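Local coordinates for antitoxin HipB (Escherichia coli, PDB 4Z5H), which neutralises the toxin HipA and, as a homodimer, binds operator DNA to repress transcription of the hipBA operon, at residues Gln10-Met15 with Ser41-Asn46. The protein carries 1 engineered substitution. Sequence-based numbering, arbitrary orientation.
Sequences QLANAM and SNFENN. With nucleotides of chain B; nucleotides of chain C.
In this Cro/C1-type helix-turn-helix protein, the second helix of the DNA-binding motif docks on the first helix of the fold through Ala12, Met15 and Phe43. The short helical segments approach to 8.7 Å, their directions 118° apart. Ala12 CB lies over one face of the Phe43 ring, offset toward the rim and 4.1 Å from Phe43 CZ, and also packs 3.5 Å from the carbonyl oxygen Phe43 O. With CG anti to the backbone N (chi1 164°), Phe43 reaches across toward helix 10-15, and its CZ end slips under Ala12. Met15 takes the edge of that ring, SD lying 3.5 Å from CZ in a Met-aromatic contact, while a bend at chi3 (74°) brings the methyl CE beside CZ and CE2 as well. Polar contact between the segments is indirect: two waters sit between Asn13 OD1 and Glu44 O, both 2.8 Å from Glu44 O. On the DNA side of helix 37-45, Ser41 OG gives a 2.7 Å hydrogen bond to OP2 of the DNA nucleotide DA3 of chain B. Asn45 ND2 bonds Ser41 O at 3.0 Å and reaches the same phosphate oxygen weakly. Glu44 links three helices: OE2 forms a salt bridge with Arg19 of helix 8-21, and OE1 accepts a hydrogen bond from Gln26 of helix 26-33. Helix 52-61 packs behind, with Phe55, Ile58 and Leu59 against Met15, and Leu52 of the second subunit packs on Phe43.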
# COMPACT_ATOMS: atom_id res chain seq x y z
N GLN A 10 -2.43 1.33 -10.48
CA GLN A 10 -1.06 1.11 -10.86
C GLN A 10 -0.44 0.01 -10.01
O GLN A 10 0.26 -0.83 -10.50
CB GLN A 10 -0.24 2.39 -10.72
CG GLN A 10 -0.50 3.45 -11.77
CD GLN A 10 0.22 4.76 -11.49
OE1 GLN A 10 1.16 4.82 -10.75
NE2 GLN A 10 -0.25 5.81 -12.11
N LEU A 11 -0.76 0.02 -8.72
CA LEU A 11 -0.26 -0.98 -7.81
C LEU A 11 -0.75 -2.38 -8.17
O LEU A 11 0.02 -3.30 -8.22
CB LEU A 11 -0.67 -0.64 -6.39
CG LEU A 11 -0.26 -1.61 -5.28
CD1 LEU A 11 1.21 -1.97 -5.30
CD2 LEU A 11 -0.72 -1.11 -3.92
N ALA A 12 -2.05 -2.49 -8.42
CA ALA A 12 -2.67 -3.75 -8.78
C ALA A 12 -2.14 -4.29 -10.11
O ALA A 12 -1.86 -5.45 -10.22
CB ALA A 12 -4.18 -3.61 -8.83
N ASN A 13 -1.98 -3.42 -11.09
CA ASN A 13 -1.47 -3.81 -12.38
C ASN A 13 -0.06 -4.35 -12.25
O ASN A 13 0.25 -5.36 -12.82
CB ASN A 13 -1.48 -2.63 -13.36
CG ASN A 13 -2.87 -2.22 -13.80
OD1 ASN A 13 -3.83 -2.86 -13.47
ND2 ASN A 13 -2.97 -1.15 -14.52
N ALA A 14 0.79 -3.69 -11.47
CA ALA A 14 2.14 -4.16 -11.23
C ALA A 14 2.21 -5.52 -10.52
O ALA A 14 3.00 -6.36 -10.86
CB ALA A 14 2.93 -3.13 -10.45
N MET A 15 1.40 -5.69 -9.50
CA MET A 15 1.33 -6.94 -8.79
C MET A 15 0.79 -8.13 -9.59
O MET A 15 1.26 -9.22 -9.43
CB MET A 15 0.65 -6.77 -7.45
CG MET A 15 1.51 -5.95 -6.52
SD MET A 15 0.68 -5.41 -5.05
CE MET A 15 0.60 -6.92 -4.15
N SER A 41 -8.95 -11.60 -6.86
CA SER A 41 -9.55 -11.12 -8.08
C SER A 41 -10.06 -9.68 -7.88
O SER A 41 -9.87 -8.83 -8.71
CB SER A 41 -10.66 -12.05 -8.55
OG SER A 41 -11.41 -11.48 -9.58
N ASN A 42 -10.68 -9.41 -6.75
CA ASN A 42 -11.15 -8.07 -6.46
C ASN A 42 -9.99 -7.07 -6.38
O ASN A 42 -10.13 -5.99 -6.87
CB ASN A 42 -12.02 -8.00 -5.20
CG ASN A 42 -12.63 -6.62 -4.98
OD1 ASN A 42 -13.61 -6.26 -5.60
ND2 ASN A 42 -12.04 -5.85 -4.11
N PHE A 43 -8.87 -7.47 -5.80
CA PHE A 43 -7.72 -6.59 -5.70
C PHE A 43 -7.19 -6.23 -7.09
O PHE A 43 -6.96 -5.09 -7.36
CB PHE A 43 -6.60 -7.23 -4.87
CG PHE A 43 -5.25 -6.57 -5.03
CD1 PHE A 43 -5.02 -5.30 -4.55
CD2 PHE A 43 -4.24 -7.20 -5.71
CE1 PHE A 43 -3.79 -4.70 -4.72
CE2 PHE A 43 -3.01 -6.61 -5.88
CZ PHE A 43 -2.78 -5.36 -5.38
N GLU A 44 -7.00 -7.23 -7.93
CA GLU A 44 -6.43 -7.03 -9.25
C GLU A 44 -7.32 -6.13 -10.13
O GLU A 44 -6.83 -5.31 -10.85
CB GLU A 44 -6.11 -8.36 -9.92
CG GLU A 44 -4.95 -9.10 -9.27
CD GLU A 44 -4.45 -10.32 -10.04
OE1 GLU A 44 -5.14 -10.78 -10.95
OE2 GLU A 44 -3.37 -10.80 -9.72
N ASN A 45 -8.62 -6.30 -10.02
CA ASN A 45 -9.55 -5.58 -10.86
C ASN A 45 -10.20 -4.34 -10.27
O ASN A 45 -10.54 -3.43 -10.98
CB ASN A 45 -10.60 -6.54 -11.40
CG ASN A 45 -9.98 -7.61 -12.23
OD1 ASN A 45 -9.47 -7.34 -13.30
ND2 ASN A 45 -9.95 -8.82 -11.72
N ASN A 46 -10.37 -4.34 -8.97
CA ASN A 46 -11.07 -3.29 -8.30
C ASN A 46 -10.32 -2.86 -7.02
O ASN A 46 -10.86 -2.93 -5.95
CB ASN A 46 -12.45 -3.83 -7.98
CG ASN A 46 -13.41 -2.76 -7.54
OD1 ASN A 46 -13.37 -1.65 -8.02
ND2 ASN A 46 -14.28 -3.10 -6.62
P DA B 3 -9.99 -12.29 -12.99
OP1 DA B 3 -9.02 -11.85 -13.96
OP2 DA B 3 -9.74 -12.08 -11.58
O5' DA B 3 -11.40 -11.68 -13.35
C5' DA B 3 -12.01 -11.94 -14.62
C4' DA B 3 -13.49 -12.21 -14.48
O4' DA B 3 -13.72 -13.49 -13.85
C3' DA B 3 -14.29 -11.18 -13.68
O3' DA B 3 -15.48 -10.92 -14.42
C2' DA B 3 -14.56 -11.89 -12.37
C1' DA B 3 -14.63 -13.34 -12.78
N9 DA B 3 -14.26 -14.30 -11.75
C8 DA B 3 -13.19 -14.24 -10.90
N7 DA B 3 -13.11 -15.26 -10.08
C5 DA B 3 -14.19 -16.06 -10.44
C6 DA B 3 -14.66 -17.29 -9.94
N6 DA B 3 -14.08 -17.96 -8.95
N1 DA B 3 -15.78 -17.80 -10.51
C2 DA B 3 -16.36 -17.12 -11.50
N3 DA B 3 -16.02 -15.95 -12.04
C4 DA B 3 -14.91 -15.47 -11.46
P DA C 12 -15.35 -3.33 -2.44
OP1 DA C 12 -14.20 -3.06 -3.31
OP2 DA C 12 -16.41 -4.22 -2.91
O5' DA C 12 -14.75 -3.88 -1.08
C5' DA C 12 -14.05 -3.02 -0.19
C4' DA C 12 -13.36 -3.83 0.88
O4' DA C 12 -14.34 -4.25 1.85
C3' DA C 12 -12.71 -5.11 0.39
O3' DA C 12 -11.64 -5.45 1.25
C2' DA C 12 -13.83 -6.13 0.50
C1' DA C 12 -14.62 -5.63 1.70
N9 DA C 12 -16.07 -5.77 1.56
C8 DA C 12 -16.83 -5.57 0.44
N7 DA C 12 -18.12 -5.73 0.64
C5 DA C 12 -18.20 -6.04 1.99
C6 DA C 12 -19.29 -6.32 2.82
N6 DA C 12 -20.56 -6.33 2.41
N1 DA C 12 -19.03 -6.60 4.12
C2 DA C 12 -17.76 -6.57 4.54
N3 DA C 12 -16.65 -6.32 3.85
C4 DA C 12 -16.95 -6.06 2.57
O HOH W 1 -4.62 -5.56 -12.52
O HOH W 2 -6.37 -2.69 -11.56